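Local coordinates for epimerase family protein SDR39U1 (Homo sapiens, PDB 4B4O) that probably acts as an NADP-dependent oxidoreductase of the short-chain dehydrogenase/reductase superfamily, with NADPH bound in this structure, although its substrate is unknown, at residues A59-L64 and E72-E77; R68-T73 and F129-N134; V109-P114 and N134-W139. The protein carries 3 engineered substitutions. One frame throughout, in Å; residues are numbered along the deposited sequence.

Contact 1 of 3, residues A59-L64 and E72-E77. With NDP (NADPH dihydro-nicotinamide-adenine-dinucleotide phosphate), chain I.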
loop_
_atom_site.group_PDB
_atom_site.type_symbol
_atom_site.label_atom_id
_atom_site.label_comp_id
_atom_site.label_asym_id
_atom_site.label_seq_id
_atom_site.Cartn_x
_atom_site.Cartn_y
_atom_site.Cartn_z
ATOM N N ALA A 59 -6.554 -1.688 -6.764
ATOM C CA ALA A 59 -6.227 -2.487 -7.935
ATOM C C ALA A 59 -4.832 -2.142 -8.472
ATOM O O ALA A 59 -4.489 -0.984 -8.597
ATOM C CB ALA A 59 -7.281 -2.293 -9.021
ATOM N N GLY A 60 -4.051 -3.166 -8.811
ATOM C CA GLY A 60 -2.750 -2.963 -9.434
ATOM C C GLY A 60 -2.009 -4.263 -9.722
ATOM O O GLY A 60 -1.981 -5.168 -8.892
ATOM N N GLU A 61 -1.436 -4.363 -10.915
ATOM C CA GLU A 61 -0.514 -5.441 -11.216
ATOM C C GLU A 61 0.597 -5.407 -10.162
ATOM O O GLU A 61 1.162 -4.349 -9.882
ATOM C CB GLU A 61 0.068 -5.257 -12.612
ATOM C CG GLU A 61 1.090 -6.306 -13.015
ATOM C CD GLU A 61 0.490 -7.639 -13.434
ATOM O OE1 GLU A 61 -0.752 -7.769 -13.522
ATOM O OE2 GLU A 61 1.296 -8.553 -13.675
ATOM N N ASN A 62 0.933 -6.576 -9.621
ATOM C CA ASN A 62 1.948 -6.671 -8.581
ATOM C C ASN A 62 3.365 -6.297 -9.042
ATOM O O ASN A 62 3.915 -6.908 -9.963
ATOM C CB ASN A 62 2.000 -8.084 -8.001
ATOM C CG ASN A 62 2.738 -8.117 -6.680
ATOM O OD1 ASN A 62 3.917 -8.434 -6.623
ATOM N ND2 ASN A 62 2.050 -7.691 -5.611
ATOM N N ILE A 63 3.940 -5.297 -8.391
ATOM C CA ILE A 63 5.202 -4.724 -8.828
ATOM C C ILE A 63 6.391 -5.609 -8.459
ATOM O O ILE A 63 7.249 -5.878 -9.301
ATOM C CB ILE A 63 5.392 -3.323 -8.211
ATOM C CG1 ILE A 63 4.337 -2.360 -8.776
ATOM C CG2 ILE A 63 6.789 -2.787 -8.489
ATOM C CD1 ILE A 63 4.287 -0.973 -8.154
ATOM N N LEU A 64 6.452 -6.035 -7.195
ATOM C CA LEU A 64 7.619 -6.781 -6.684
ATOM C C LEU A 64 7.791 -8.169 -7.322
ATOM O O LEU A 64 8.888 -8.681 -7.383
ATOM C CB LEU A 64 7.577 -6.913 -5.145
ATOM N N GLU A 72 9.432 -3.192 -20.770
ATOM C CA GLU A 72 8.484 -2.149 -21.120
ATOM C C GLU A 72 7.038 -2.643 -21.030
ATOM O O GLU A 72 6.157 -1.897 -20.635
ATOM C CB GLU A 72 8.781 -1.639 -22.543
ATOM C CG GLU A 72 8.314 -0.216 -22.800
ATOM C CD GLU A 72 8.032 0.057 -24.277
ATOM O OE1 GLU A 72 8.906 -0.224 -25.147
ATOM O OE2 GLU A 72 6.916 0.563 -24.555
ATOM N N THR A 73 6.805 -3.893 -21.415
ATOM C CA THR A 73 5.464 -4.471 -21.390
ATOM C C THR A 73 4.924 -4.502 -19.978
ATOM O O THR A 73 3.764 -4.119 -19.748
ATOM C CB THR A 73 5.452 -5.909 -21.945
ATOM O OG1 THR A 73 5.887 -5.894 -23.298
ATOM C CG2 THR A 73 4.064 -6.526 -21.896
ATOM N N PHE A 74 5.763 -4.954 -19.042
ATOM C CA PHE A 74 5.384 -5.093 -17.629
ATOM C C PHE A 74 5.221 -3.724 -16.980
ATOM O O PHE A 74 4.351 -3.498 -16.142
ATOM C CB PHE A 74 6.440 -5.919 -16.883
ATOM C CG PHE A 74 6.142 -6.112 -15.426
ATOM C CD1 PHE A 74 4.943 -6.627 -15.017
ATOM C CD2 PHE A 74 7.069 -5.784 -14.465
ATOM C CE1 PHE A 74 4.662 -6.804 -13.663
ATOM C CE2 PHE A 74 6.798 -5.967 -13.109
ATOM C CZ PHE A 74 5.592 -6.468 -12.703
ATOM N N GLN A 75 6.110 -2.823 -17.366
ATOM C CA GLN A 75 6.025 -1.419 -17.013
ATOM C C GLN A 75 4.668 -0.844 -17.418
ATOM O O GLN A 75 4.009 -0.193 -16.628
ATOM C CB GLN A 75 7.144 -0.669 -17.738
ATOM C CG GLN A 75 7.940 0.224 -16.830
ATOM C CD GLN A 75 9.312 0.559 -17.363
ATOM O OE1 GLN A 75 10.037 -0.304 -17.883
ATOM N NE2 GLN A 75 9.701 1.827 -17.193
ATOM N N LYS A 76 4.272 -1.074 -18.671
ATOM C CA LYS A 76 2.984 -0.597 -19.163
ATOM C C LYS A 76 1.832 -1.162 -18.346
ATOM O O LYS A 76 0.894 -0.435 -18.063
ATOM C CB LYS A 76 2.809 -0.891 -20.660
ATOM C CG LYS A 76 3.393 0.208 -21.558
ATOM N N GLU A 77 1.891 -2.441 -17.975
ATOM C CA GLU A 77 0.853 -3.051 -17.123
ATOM C C GLU A 77 0.849 -2.456 -15.698
ATOM O O GLU A 77 -0.214 -2.266 -15.114
ATOM C CB GLU A 77 0.993 -4.599 -17.063
ATOM C CG GLU A 77 0.123 -5.412 -18.047
ATOM C CD GLU A 77 0.851 -6.610 -18.685
ATOM O OE1 GLU A 77 1.521 -7.361 -17.944
ATOM O OE2 GLU A 77 0.759 -6.814 -19.921
HETATM P PA NDP I . -2.270 -7.336 -4.392
HETATM O O1A NDP I . -1.393 -7.687 -5.619
HETATM O O2A NDP I . -2.480 -8.367 -3.264
HETATM O O5B NDP I . -3.807 -6.985 -4.812
HETATM C C5B NDP I . -3.991 -6.375 -6.085
HETATM C C4B NDP I . -5.380 -6.709 -6.569
HETATM O O4B NDP I . -5.618 -5.914 -7.728
HETATM C C3B NDP I . -5.507 -8.185 -6.957
HETATM O O3B NDP I . -6.231 -8.980 -5.974
HETATM C C2B NDP I . -6.271 -8.158 -8.272
HETATM O O2B NDP I . -7.665 -8.348 -8.081
HETATM C C1B NDP I . -6.102 -6.753 -8.766
HETATM N N9A NDP I . -5.098 -6.815 -9.830
HETATM C C8A NDP I . -3.893 -7.469 -9.905
HETATM N N7A NDP I . -3.339 -7.253 -11.172
HETATM C C5A NDP I . -4.208 -6.476 -11.871
HETATM C C6A NDP I . -4.286 -5.866 -13.202
HETATM N N6A NDP I . -3.288 -6.002 -14.100
HETATM N N1A NDP I . -5.377 -5.139 -13.520
HETATM C C2A NDP I . -6.392 -4.997 -12.619
HETATM N N3A NDP I . -6.386 -5.500 -11.368
HETATM C C4A NDP I . -5.347 -6.202 -10.977
HETATM O O3 NDP I . -1.589 -5.957 -3.888
HETATM P PN NDP I . -1.697 -5.401 -2.379
HETATM O O1N NDP I . -3.033 -5.832 -1.793
HETATM O O2N NDP I . -0.456 -5.770 -1.623
HETATM O O5D NDP I . -1.663 -3.772 -2.618
HETATM C C5D NDP I . -2.806 -3.235 -3.322
HETATM C C4D NDP I . -2.519 -1.867 -3.905
HETATM O O4D NDP I . -1.764 -1.186 -2.910
HETATM C C3D NDP I . -1.640 -1.872 -5.171
HETATM O O3D NDP I . -2.099 -0.852 -6.115
HETATM C C2D NDP I . -0.227 -1.605 -4.643
HETATM O O2D NDP I . 0.655 -0.818 -5.453
HETATM C C1D NDP I . -0.508 -0.750 -3.436
HETATM N N1N NDP I . 0.555 -0.802 -2.416
HETATM C C2N NDP I . 0.926 -1.959 -1.851
HETATM C C3N NDP I . 1.921 -1.994 -0.899
HETATM C C7N NDP I . 2.284 -3.299 -0.294
HETATM O O7N NDP I . 1.492 -4.230 -0.420
HETATM N N7N NDP I . 3.428 -3.453 0.367
HETATM C C4N NDP I . 2.583 -0.746 -0.423
HETATM C C5N NDP I . 2.095 0.455 -1.091
HETATM C C6N NDP I . 1.103 0.374 -2.050
HETATM P P2B NDP I . -8.496 -9.336 -9.119
HETATM O O1X NDP I . -8.698 -8.535 -10.389
HETATM O O2X NDP I . -7.628 -10.610 -9.342
HETATM O O3X NDP I . -9.769 -9.475 -8.248
#

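Contact 2 of 3, residues R68-T73 and F129-N134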
loop_
_atom_site.group_PDB
_atom_site.type_symbol
_atom_site.label_atom_id
_atom_site.label_comp_id
_atom_site.label_asym_id
_atom_site.label_seq_id
_atom_site.Cartn_x
_atom_site.Cartn_y
_atom_site.Cartn_z
ATOM N N ARG A 68 8.386 -11.864 -13.009
ATOM C CA ARG A 68 8.318 -11.052 -14.228
ATOM C C ARG A 68 9.511 -10.116 -14.346
ATOM O O ARG A 68 9.892 -9.458 -13.381
ATOM C CB ARG A 68 6.996 -10.282 -14.283
ATOM C CG ARG A 68 5.831 -11.203 -14.620
ATOM C CD ARG A 68 4.597 -10.442 -15.072
ATOM N NE ARG A 68 4.650 -10.021 -16.480
ATOM C CZ ARG A 68 3.796 -9.158 -17.049
ATOM N NH1 ARG A 68 2.800 -8.599 -16.340
ATOM N NH2 ARG A 68 3.929 -8.835 -18.340
ATOM N N ARG A 69 10.114 -10.110 -15.529
ATOM C CA ARG A 69 11.276 -9.280 -15.825
ATOM C C ARG A 69 10.770 -7.864 -16.008
ATOM O O ARG A 69 9.687 -7.649 -16.514
ATOM C CB ARG A 69 12.034 -9.776 -17.083
ATOM N N TRP A 70 11.554 -6.902 -15.570
ATOM C CA TRP A 70 11.168 -5.511 -15.689
ATOM C C TRP A 70 11.362 -4.991 -17.093
ATOM O O TRP A 70 12.286 -4.222 -17.361
ATOM C CB TRP A 70 11.952 -4.651 -14.689
ATOM C CG TRP A 70 11.422 -3.259 -14.612
ATOM C CD1 TRP A 70 11.937 -2.112 -15.206
ATOM C CD2 TRP A 70 10.202 -2.831 -13.941
ATOM N NE1 TRP A 70 11.152 -1.026 -14.915
ATOM C CE2 TRP A 70 10.095 -1.394 -14.163
ATOM C CE3 TRP A 70 9.232 -3.469 -13.198
ATOM C CZ2 TRP A 70 9.060 -0.657 -13.656
ATOM C CZ3 TRP A 70 8.187 -2.709 -12.679
ATOM C CH2 TRP A 70 8.109 -1.333 -12.898
ATOM N N ASN A 71 10.498 -5.386 -18.013
ATOM C CA ASN A 71 10.544 -4.829 -19.374
ATOM C C ASN A 71 9.467 -3.751 -19.572
ATOM O O ASN A 71 8.685 -3.454 -18.670
ATOM C CB ASN A 71 10.444 -5.934 -20.437
ATOM C CG ASN A 71 9.140 -6.713 -20.376
ATOM O OD1 ASN A 71 8.233 -6.409 -19.615
ATOM N ND2 ASN A 71 9.043 -7.719 -21.202
ATOM N N GLU A 72 9.432 -3.192 -20.770
ATOM C CA GLU A 72 8.484 -2.149 -21.120
ATOM C C GLU A 72 7.038 -2.643 -21.030
ATOM O O GLU A 72 6.157 -1.897 -20.635
ATOM C CB GLU A 72 8.781 -1.639 -22.543
ATOM C CG GLU A 72 8.314 -0.216 -22.800
ATOM C CD GLU A 72 8.032 0.057 -24.277
ATOM O OE1 GLU A 72 8.906 -0.224 -25.147
ATOM O OE2 GLU A 72 6.916 0.563 -24.555
ATOM N N THR A 73 6.805 -3.893 -21.415
ATOM C CA THR A 73 5.464 -4.471 -21.390
ATOM C C THR A 73 4.924 -4.502 -19.978
ATOM O O THR A 73 3.764 -4.119 -19.748
ATOM C CB THR A 73 5.452 -5.909 -21.945
ATOM O OG1 THR A 73 5.887 -5.894 -23.298
ATOM C CG2 THR A 73 4.064 -6.526 -21.896
ATOM N N PHE A 129 10.972 12.152 -10.126
ATOM C CA PHE A 129 12.421 11.858 -10.233
ATOM C C PHE A 129 12.769 10.436 -10.672
ATOM O O PHE A 129 13.934 10.125 -10.878
ATOM C CB PHE A 129 13.100 12.132 -8.888
ATOM C CG PHE A 129 12.457 11.416 -7.758
ATOM C CD1 PHE A 129 12.771 10.094 -7.495
ATOM C CD2 PHE A 129 11.486 12.044 -6.998
ATOM C CE1 PHE A 129 12.154 9.415 -6.461
ATOM C CE2 PHE A 129 10.868 11.382 -5.963
ATOM C CZ PHE A 129 11.199 10.065 -5.687
ATOM N N ASP A 130 11.772 9.573 -10.772
ATOM C CA ASP A 130 11.978 8.215 -11.254
ATOM C C ASP A 130 10.631 7.630 -11.666
ATOM O O ASP A 130 9.594 8.274 -11.537
ATOM C CB ASP A 130 12.700 7.336 -10.209
ATOM C CG ASP A 130 11.820 6.974 -8.989
ATOM O OD1 ASP A 130 10.618 7.286 -8.931
ATOM O OD2 ASP A 130 12.366 6.383 -8.025
ATOM N N PHE A 131 10.646 6.397 -12.125
ATOM C CA PHE A 131 9.436 5.786 -12.610
ATOM C C PHE A 131 8.309 5.693 -11.566
ATOM O O PHE A 131 7.141 5.991 -11.854
ATOM C CB PHE A 131 9.745 4.388 -13.137
ATOM C CG PHE A 131 8.520 3.633 -13.558
ATOM C CD1 PHE A 131 8.042 3.749 -14.843
ATOM C CD2 PHE A 131 7.849 2.834 -12.665
ATOM C CE1 PHE A 131 6.919 3.065 -15.236
ATOM C CE2 PHE A 131 6.721 2.156 -13.047
ATOM C CZ PHE A 131 6.259 2.269 -14.336
ATOM N N PHE A 132 8.655 5.245 -10.364
ATOM C CA PHE A 132 7.641 5.015 -9.326
ATOM C C PHE A 132 7.093 6.303 -8.714
ATOM O O PHE A 132 5.929 6.365 -8.348
ATOM C CB PHE A 132 8.200 4.087 -8.253
ATOM C CG PHE A 132 8.509 2.730 -8.766
ATOM C CD1 PHE A 132 7.475 1.852 -9.089
ATOM C CD2 PHE A 132 9.814 2.335 -8.977
ATOM C CE1 PHE A 132 7.743 0.605 -9.606
ATOM C CE2 PHE A 132 10.102 1.075 -9.491
ATOM C CZ PHE A 132 9.057 0.211 -9.817
ATOM N N SER A 133 7.931 7.327 -8.616
ATOM C CA SER A 133 7.460 8.629 -8.160
ATOM C C SER A 133 6.518 9.238 -9.209
ATOM O O SER A 133 5.439 9.710 -8.860
ATOM C CB SER A 133 8.638 9.560 -7.835
ATOM O OG SER A 133 9.567 9.636 -8.894
ATOM N N ASN A 134 6.908 9.200 -10.486
ATOM C CA ASN A 134 6.013 9.611 -11.563
ATOM C C ASN A 134 4.722 8.793 -11.567
ATOM O O ASN A 134 3.642 9.323 -11.827
ATOM C CB ASN A 134 6.695 9.515 -12.939
ATOM C CG ASN A 134 7.632 10.697 -13.204
ATOM O OD1 ASN A 134 7.225 11.851 -13.037
ATOM N ND2 ASN A 134 8.891 10.431 -13.616
#

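Contact 3 of 3, residues V109-P114 and N134-W139. With NDP (NADPH dihydro-nicotinamide-adenine-dinucleotide phosphate), chain I.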
loop_
_atom_site.group_PDB
_atom_site.type_symbol
_atom_site.label_atom_id
_atom_site.label_comp_id
_atom_site.label_asym_id
_atom_site.label_seq_id
_atom_site.Cartn_x
_atom_site.Cartn_y
_atom_site.Cartn_z
ATOM N N VAL A 109 4.874 5.390 -0.826
ATOM C CA VAL A 109 5.883 6.324 -0.351
ATOM C C VAL A 109 6.973 6.556 -1.391
ATOM O O VAL A 109 7.816 7.439 -1.218
ATOM C CB VAL A 109 6.532 5.870 0.979
ATOM C CG1 VAL A 109 5.518 5.870 2.108
ATOM C CG2 VAL A 109 7.220 4.534 0.811
ATOM N N ALA A 110 6.970 5.771 -2.461
ATOM C CA ALA A 110 7.858 6.008 -3.602
ATOM C C ALA A 110 7.783 7.455 -4.126
ATOM O O ALA A 110 8.685 7.905 -4.832
ATOM C CB ALA A 110 7.517 5.036 -4.713
ATOM N N TYR A 111 6.705 8.165 -3.802
ATOM C CA TYR A 111 6.579 9.592 -4.125
ATOM C C TYR A 111 7.766 10.415 -3.601
ATOM O O TYR A 111 8.183 11.373 -4.233
ATOM C CB TYR A 111 5.268 10.141 -3.531
ATOM C CG TYR A 111 4.927 11.564 -3.930
ATOM C CD1 TYR A 111 4.281 11.828 -5.132
ATOM C CD2 TYR A 111 5.223 12.626 -3.101
ATOM C CE1 TYR A 111 3.962 13.114 -5.508
ATOM C CE2 TYR A 111 4.927 13.915 -3.476
ATOM C CZ TYR A 111 4.279 14.149 -4.683
ATOM O OH TYR A 111 3.958 15.435 -5.061
ATOM N N TYR A 112 8.269 10.049 -2.424
ATOM C CA TYR A 112 9.330 10.803 -1.758
ATOM C C TYR A 112 10.723 10.301 -2.167
ATOM O O TYR A 112 10.983 9.103 -2.198
ATOM C CB TYR A 112 9.173 10.747 -0.232
ATOM C CG TYR A 112 7.774 11.049 0.244
ATOM C CD1 TYR A 112 7.205 12.297 0.063
ATOM C CD2 TYR A 112 7.014 10.071 0.872
ATOM C CE1 TYR A 112 5.917 12.560 0.490
ATOM C CE2 TYR A 112 5.721 10.327 1.314
ATOM C CZ TYR A 112 5.179 11.571 1.118
ATOM O OH TYR A 112 3.907 11.815 1.576
ATOM N N GLN A 113 11.584 11.244 -2.512
ATOM C CA GLN A 113 12.908 10.954 -3.007
ATOM C C GLN A 113 13.712 10.162 -1.959
ATOM O O GLN A 113 13.946 10.637 -0.859
ATOM C CB GLN A 113 13.583 12.285 -3.372
ATOM C CG GLN A 113 15.087 12.299 -3.617
ATOM C CD GLN A 113 15.538 11.630 -4.910
ATOM O OE1 GLN A 113 15.421 12.210 -6.034
ATOM N NE2 GLN A 113 16.138 10.428 -4.760
ATOM N N PRO A 114 14.140 8.942 -2.308
ATOM C CA PRO A 114 14.992 8.203 -1.386
ATOM C C PRO A 114 16.254 8.973 -1.059
ATOM O O PRO A 114 16.823 9.631 -1.929
ATOM C CB PRO A 114 15.335 6.938 -2.164
ATOM C CG PRO A 114 14.203 6.766 -3.111
ATOM C CD PRO A 114 13.871 8.168 -3.536
ATOM N N ASN A 134 6.908 9.200 -10.486
ATOM C CA ASN A 134 6.013 9.611 -11.563
ATOM C C ASN A 134 4.722 8.793 -11.567
ATOM O O ASN A 134 3.642 9.323 -11.827
ATOM C CB ASN A 134 6.695 9.515 -12.939
ATOM C CG ASN A 134 7.632 10.697 -13.204
ATOM O OD1 ASN A 134 7.225 11.851 -13.037
ATOM N ND2 ASN A 134 8.891 10.431 -13.616
ATOM N N LEU A 135 4.832 7.500 -11.290
ATOM C CA LEU A 135 3.636 6.669 -11.200
ATOM C C LEU A 135 2.664 7.273 -10.172
ATOM O O LEU A 135 1.521 7.524 -10.478
ATOM C CB LEU A 135 3.993 5.206 -10.844
ATOM C CG LEU A 135 2.847 4.214 -10.520
ATOM C CD1 LEU A 135 2.059 3.763 -11.737
ATOM C CD2 LEU A 135 3.389 3.007 -9.772
ATOM N N VAL A 136 3.141 7.526 -8.968
ATOM C CA VAL A 136 2.275 7.995 -7.903
ATOM C C VAL A 136 1.609 9.291 -8.329
ATOM O O VAL A 136 0.423 9.463 -8.108
ATOM C CB VAL A 136 3.015 8.101 -6.530
ATOM C CG1 VAL A 136 2.136 8.767 -5.483
ATOM C CG2 VAL A 136 3.468 6.717 -6.038
ATOM N N THR A 137 2.345 10.203 -8.960
ATOM C CA THR A 137 1.740 11.483 -9.412
ATOM C C THR A 137 0.552 11.237 -10.342
ATOM O O THR A 137 -0.538 11.740 -10.125
ATOM C CB THR A 137 2.775 12.430 -10.103
ATOM O OG1 THR A 137 3.784 12.804 -9.169
ATOM C CG2 THR A 137 2.123 13.698 -10.634
ATOM N N LYS A 138 0.773 10.434 -11.364
ATOM C CA LYS A 138 -0.252 10.152 -12.385
ATOM C C LYS A 138 -1.424 9.380 -11.794
ATOM O O LYS A 138 -2.573 9.615 -12.121
ATOM C CB LYS A 138 0.349 9.357 -13.556
ATOM C CG LYS A 138 1.289 10.156 -14.434
ATOM C CD LYS A 138 2.271 9.220 -15.121
ATOM C CE LYS A 138 2.907 9.851 -16.358
ATOM N NZ LYS A 138 4.228 9.217 -16.632
ATOM N N TRP A 139 -1.087 8.468 -10.906
ATOM C CA TRP A 139 -2.048 7.647 -10.194
ATOM C C TRP A 139 -2.978 8.495 -9.362
ATOM O O TRP A 139 -4.191 8.337 -9.416
ATOM C CB TRP A 139 -1.249 6.709 -9.304
ATOM C CG TRP A 139 -1.905 5.468 -8.781
ATOM C CD1 TRP A 139 -3.222 5.057 -8.903
ATOM C CD2 TRP A 139 -1.256 4.441 -7.980
ATOM N NE1 TRP A 139 -3.414 3.861 -8.249
ATOM C CE2 TRP A 139 -2.266 3.447 -7.677
ATOM C CE3 TRP A 139 0.021 4.260 -7.506
ATOM C CZ2 TRP A 139 -1.985 2.336 -6.927
ATOM C CZ3 TRP A 139 0.288 3.125 -6.747
ATOM C CH2 TRP A 139 -0.691 2.185 -6.474
HETATM P PA NDP I . -2.270 -7.336 -4.392
HETATM O O1A NDP I . -1.393 -7.687 -5.619
HETATM O O2A NDP I . -2.480 -8.367 -3.264
HETATM O O5B NDP I . -3.807 -6.985 -4.812
HETATM C C5B NDP I . -3.991 -6.375 -6.085
HETATM C C4B NDP I . -5.380 -6.709 -6.569
HETATM O O4B NDP I . -5.618 -5.914 -7.728
HETATM C C3B NDP I . -5.507 -8.185 -6.957
HETATM O O3B NDP I . -6.231 -8.980 -5.974
HETATM C C2B NDP I . -6.271 -8.158 -8.272
HETATM O O2B NDP I . -7.665 -8.348 -8.081
HETATM C C1B NDP I . -6.102 -6.753 -8.766
HETATM N N9A NDP I . -5.098 -6.815 -9.830
HETATM C C8A NDP I . -3.893 -7.469 -9.905
HETATM N N7A NDP I . -3.339 -7.253 -11.172
HETATM C C5A NDP I . -4.208 -6.476 -11.871
HETATM C C6A NDP I . -4.286 -5.866 -13.202
HETATM N N6A NDP I . -3.288 -6.002 -14.100
HETATM N N1A NDP I . -5.377 -5.139 -13.520
HETATM C C2A NDP I . -6.392 -4.997 -12.619
HETATM N N3A NDP I . -6.386 -5.500 -11.368
HETATM C C4A NDP I . -5.347 -6.202 -10.977
HETATM O O3 NDP I . -1.589 -5.957 -3.888
HETATM P PN NDP I . -1.697 -5.401 -2.379
HETATM O O1N NDP I . -3.033 -5.832 -1.793
HETATM O O2N NDP I . -0.456 -5.770 -1.623
HETATM O O5D NDP I . -1.663 -3.772 -2.618
HETATM C C5D NDP I . -2.806 -3.235 -3.322
HETATM C C4D NDP I . -2.519 -1.867 -3.905
HETATM O O4D NDP I . -1.764 -1.186 -2.910
HETATM C C3D NDP I . -1.640 -1.872 -5.171
HETATM O O3D NDP I . -2.099 -0.852 -6.115
HETATM C C2D NDP I . -0.227 -1.605 -4.643
HETATM O O2D NDP I . 0.655 -0.818 -5.453
HETATM C C1D NDP I . -0.508 -0.750 -3.436
HETATM N N1N NDP I . 0.555 -0.802 -2.416
HETATM C C2N NDP I . 0.926 -1.959 -1.851
HETATM C C3N NDP I . 1.921 -1.994 -0.899
HETATM C C7N NDP I . 2.284 -3.299 -0.294
HETATM O O7N NDP I . 1.492 -4.230 -0.420
HETATM N N7N NDP I . 3.428 -3.453 0.367
HETATM C C4N NDP I . 2.583 -0.746 -0.423
HETATM C C5N NDP I . 2.095 0.455 -1.091
HETATM C C6N NDP I . 1.103 0.374 -2.050
HETATM P P2B NDP I . -8.496 -9.336 -9.119
HETATM O O1X NDP I . -8.698 -8.535 -10.389
HETATM O O2X NDP I . -7.628 -10.610 -9.342
HETATM O O3X NDP I . -9.769 -9.475 -8.248
#

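Contact 1 of 3, residues A59-L64 and E72-E77
Glu-61 sets its CG opposite the backbone N (chi1 178°) and then folds back at chi2 (78°), while Phe-74 makes the same first turn; together these torsions put Glu-61 CG 3.7 Å from Phe-74 CE1. The contact belongs to the NADP-binding Rossmann fold: 59-64 is the loop after strand 54-57, running along the cofactor, and 72-77 opens helix 72-95. Phe-74 meets the loop with the rim of its ring. Asn-62 O lies in the ring plane, 3.2 Å from Phe-74 CZ, and Ile-63 O sits at the same rim. Aromatic C-H groups are slightly positive, which suits a phenylalanine to facing carbonyl oxygens. Ile-63 O also accepts a hydrogen bond from Arg-257. Nearly one helical turn on, Glu-61 CB rests 3.9 Å from Glu-77 O.

The two oxygens of the Glu-61 carboxylate have different partners. OE1 of Glu-61 accepts an almost straight hydrogen bond (175°) from the adenine amino group N6A of NADPH, at 3.1 Å, a geometry consistent with recognition of the exocyclic amine; a carboxylate suits the place as its acceptor. OE2 forms a salt bridge with Arg-68.

Closer to the sugars, Gly-60 suits a place where a CB would collide with O3D of the nicotinamide ribose, and its N donates a weak hydrogen bond to O4B of the adenosine ribose. Asn-62 reaches both ways: OD1 accepts from Asn-65 N, while ND2 of Asn-62 offers a weak hydrogen bond to the phosphate oxygen O1A of NADPH at 3.4 Å.

Contact 2 of 3, residues R68-T73 and F129-N134
The six-membered ring of Trp-70 points its edge at one face of Phe-131, a T-shaped pair with centroids 5.3 Å apart and planes at 87°. With Phe-132 these rings form an aromatic cluster that joins the loop before helix 72-95 to the start of helix 131-143, two helices of the Rossmann fold. Trp-70 CZ2 stands over the Phe-131 face, displaced toward the rim, and comes 3.7 Å from Phe-131 CE2. Phe-131 in turn presents its own edge to the next ring: its CD2 lies over the centre of one face of Phe-132. Trp-70 and Phe-132 meet obliquely, with Trp-70 CH2 3.6 Å from Phe-132 CZ.

Neighbouring phenylalanines can both reach the tryptophan because their first torsions differ. Phe-131 extends its ring opposite its backbone N (chi1 175°), whereas Phe-132 places its ring beside the N (chi1 -64°), so the two rings, one packed on the other, both arrive at Trp-70. Large flat residues suit this place, since they span the distance between two backbones that share no hydrogen bond here. Other parts of the fold join in: Phe-74 meets Trp-70 with its ring nearly perpendicular, and Arg-257 of helix 255-262 packs on both Trp-70 and Phe-132.

Each segment also shapes its own backbone. Trp-70 is the centre of an inverse gamma turn, closed by Asn-71 N to Arg-69 O at 2.8 Å, and Asn-71 caps the following helix through OD1 to Phe-74 N. Asp-130 is the N-cap of helix 131-143 and forms a capping box: Ser-133 N donates to Asp-130 OD1 at 2.7 Å, and Asp-130 N donates back to Ser-133 OG at 2.9 Å. Phe-129 N also donates to that OG, which sits 3.3 Å above the plane of the Phe-129 ring, over its centre.

Contact 3 of 3, residues V109-P114 and N134-W139
Val-136 makes the main touch on Tyr-111, within a beta-alpha-beta crossover of the Rossmann fold: the chain leaves strand 102-108 through the turn at 109-114, and helix 131-143 then leads to the neighbouring parallel strand 151-161. With CG1 opposite its backbone N (chi1 172°), Val-136 brings that methyl 3.8 Å from Tyr-111 CD1 and also against the tyrosine CB. The two side chains cross at about a right angle, and a branched valine suits the spot because its other methyl can lie near the tyrosine backbone. One residue on, Thr-137 OG1 comes 3.7 Å from Tyr-111 CE1, though this hydroxyl hydrogen-bonds to Gly-127 O. The long flat tyrosine thus spans both helix residues with one ring, which also forms a cation-pi pair with Arg-156.

Farther along, the broad indole of Trp-139 carries its edge from the helix to the cofactor, with O3D of the nicotinamide ribose near its plane, 3.3 Å from Trp-139 CZ2. Replacing it with an alanine would probably open a gap beside the ribose diol and leave O2D and O3D without the indole that borders them. CH2 of Trp-139 lies 3.4 Å from both O3D and O2D.

From the N terminus, contact 1 comes first: it closes the short loop between strand 54-57 and helix 72-95, folding 59-64 back onto the helix start. Contact 2 begins in that loop and shares Glu-72 and Thr-73 with contact 1; it makes a much longer closure, over the rest of helix 72-95 and strand 102-108, to reach helix 131-143. Contact 3 opens inside that span and ends beyond it, so contacts 2 and 3 cross, sharing Asn-134; it joins the turn after strand 102-108 to helix 131-143, on the crossover toward strand 151-161. Contacts 1 and 3 follow in series and both touch NADPH. Arg-68 links contacts 1 and 2 by a salt bridge to Glu-61, while Phe-129 packs against 109-114.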